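Side-chain contact in aldehyde dehydrogenase (Anabaena variabilis, PDB 4H7N), which probably oxidises aldehydes to carboxylic acids with NAD+ as coenzyme, as other members of the aldehyde dehydrogenase family do: residues Gln69-Leu74 and Ser82-Glu87. Sequence-based numbering, arbitrary orientation.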
loop_
_atom_site.group_PDB
_atom_site.type_symbol
_atom_site.label_atom_id
_atom_site.label_comp_id
_atom_site.label_asym_id
_atom_site.label_seq_id
_atom_site.Cartn_x
_atom_site.Cartn_y
_atom_site.Cartn_z
ATOM N N GLN A 69 -18.372 3.194 33.247
ATOM C CA GLN A 69 -18.001 1.789 33.116
ATOM C C GLN A 69 -16.829 1.648 32.141
ATOM O O GLN A 69 -15.987 0.794 32.324
ATOM C CB GLN A 69 -19.171 0.992 32.572
ATOM C CG GLN A 69 -20.216 0.623 33.626
ATOM C CD GLN A 69 -21.031 1.820 34.047
ATOM O OE1 GLN A 69 -21.419 2.650 33.226
ATOM N NE2 GLN A 69 -21.286 1.926 35.318
ATOM N N LEU A 70 -16.776 2.495 31.107
ATOM C CA LEU A 70 -15.630 2.465 30.200
ATOM C C LEU A 70 -14.360 2.924 30.935
ATOM O O LEU A 70 -13.313 2.276 30.869
ATOM C CB LEU A 70 -15.905 3.290 28.945
ATOM C CG LEU A 70 -14.744 3.364 27.928
ATOM C CD1 LEU A 70 -14.364 1.991 27.381
ATOM C CD2 LEU A 70 -15.103 4.258 26.759
ATOM N N THR A 71 -14.489 4.015 31.693
ATOM C CA THR A 71 -13.393 4.579 32.435
ATOM C C THR A 71 -12.878 3.511 33.444
ATOM O O THR A 71 -11.685 3.274 33.564
ATOM C CB THR A 71 -13.855 5.800 33.248
ATOM O OG1 THR A 71 -14.330 6.820 32.379
ATOM C CG2 THR A 71 -12.731 6.336 34.065
ATOM N N GLU A 72 -13.803 2.853 34.124
ATOM C CA GLU A 72 -13.409 1.885 35.154
ATOM C C GLU A 72 -12.631 0.681 34.529
ATOM O O GLU A 72 -11.631 0.150 35.078
ATOM C CB GLU A 72 -14.657 1.453 35.941
ATOM C CG GLU A 72 -14.559 0.161 36.706
ATOM C CD GLU A 72 -15.926 -0.242 37.272
ATOM O OE1 GLU A 72 -16.920 -0.411 36.505
ATOM O OE2 GLU A 72 -16.008 -0.358 38.483
ATOM N N ALA A 73 -13.112 0.208 33.399
ATOM C CA ALA A 73 -12.435 -0.913 32.768
ATOM C C ALA A 73 -11.056 -0.502 32.241
ATOM O O ALA A 73 -10.116 -1.270 32.330
ATOM C CB ALA A 73 -13.277 -1.511 31.663
ATOM N N LEU A 74 -10.942 0.717 31.733
ATOM C CA LEU A 74 -9.671 1.173 31.159
ATOM C C LEU A 74 -8.664 1.538 32.284
ATOM O O LEU A 74 -7.473 1.284 32.167
ATOM C CB LEU A 74 -9.946 2.271 30.139
ATOM C CG LEU A 74 -8.808 2.683 29.234
ATOM C CD1 LEU A 74 -8.251 1.516 28.427
ATOM C CD2 LEU A 74 -9.328 3.776 28.292
ATOM N N SER A 82 -5.729 9.808 34.606
ATOM C CA SER A 82 -5.829 11.022 33.796
ATOM C C SER A 82 -5.579 10.725 32.317
ATOM O O SER A 82 -6.305 11.235 31.449
ATOM C CB SER A 82 -4.953 12.139 34.347
ATOM O OG SER A 82 -3.605 11.726 34.358
ATOM N N ILE A 83 -4.650 9.830 32.003
ATOM C CA ILE A 83 -4.460 9.419 30.598
ATOM C C ILE A 83 -5.635 8.545 30.132
ATOM O O ILE A 83 -5.982 8.540 28.956
ATOM C CB ILE A 83 -3.090 8.725 30.344
ATOM C CG1 ILE A 83 -1.897 9.622 30.710
ATOM C CG2 ILE A 83 -2.939 8.262 28.924
ATOM C CD1 ILE A 83 -2.091 11.115 30.520
ATOM N N THR A 84 -6.325 7.881 31.045
ATOM C CA THR A 84 -7.561 7.186 30.657
ATOM C C THR A 84 -8.627 8.151 30.166
ATOM O O THR A 84 -9.280 7.918 29.131
ATOM C CB THR A 84 -8.056 6.272 31.803
ATOM O OG1 THR A 84 -7.227 5.108 31.843
ATOM C CG2 THR A 84 -9.446 5.824 31.575
ATOM N N VAL A 85 -8.822 9.225 30.911
ATOM C CA VAL A 85 -9.788 10.258 30.513
ATOM C C VAL A 85 -9.430 10.801 29.110
ATOM O O VAL A 85 -10.273 10.935 28.246
ATOM C CB VAL A 85 -9.840 11.407 31.514
ATOM C CG1 VAL A 85 -10.873 12.437 31.086
ATOM C CG2 VAL A 85 -10.171 10.876 32.915
ATOM N N LEU A 86 -8.165 11.062 28.872
ATOM C CA LEU A 86 -7.751 11.569 27.558
ATOM C C LEU A 86 -7.957 10.562 26.458
ATOM O O LEU A 86 -8.384 10.928 25.356
ATOM C CB LEU A 86 -6.289 12.027 27.584
ATOM C CG LEU A 86 -5.889 13.004 28.707
ATOM C CD1 LEU A 86 -4.495 13.558 28.394
ATOM C CD2 LEU A 86 -6.877 14.158 28.943
ATOM N N GLU A 87 -7.679 9.286 26.728
ATOM C CA GLU A 87 -7.922 8.263 25.698
ATOM C C GLU A 87 -9.366 8.252 25.326
ATOM O O GLU A 87 -9.712 8.185 24.131
ATOM C CB GLU A 87 -7.588 6.859 26.182
ATOM C CG GLU A 87 -6.272 6.331 25.794
ATOM C CD GLU A 87 -6.121 4.838 26.038
ATOM O OE1 GLU A 87 -5.548 4.529 27.090
ATOM O OE2 GLU A 87 -6.504 3.989 25.163
#
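The carboxylate of Glu87 has one face under Leu74: methyl CD2 sits almost straight above it, 4.1 Å from Glu87 CD and 4.0 Å from OE1. The two oxygens are held outside this contact, OE1 by a salt bridge to Arg80 and OE2 by the backbone N of Thr141 in the first turn of helix 139-144, so the buried charge is probably well compensated and the group's rotation restrained. Leu74 gets there with CG anti to its backbone N (chi1 -168°), which sends the branch toward helix 82-106 and past Thr84, running the opposite way. Thr84 CG2 lies 3.9 Å from both CB and CD2 of Leu74, while its hydroxyl turns back to the carbonyl of Arg80. Further along, Thr71 adds a looser methyl contact, CG2 to Thr84 CG2 at 4.2 Å. Shortening Leu74 to an alanine would probably uncover that carboxylate face and take away the CD2 side of the packing on the Thr84 methyl. Ile88 and Pro139 also touch Leu74. The whole is a helical hairpin: the short segments of helices 67-78 and 82-106 cross at 130°, their axes 9.7 Å apart, joined by mostly nonpolar packing, with the second helix tied to helix 139-144.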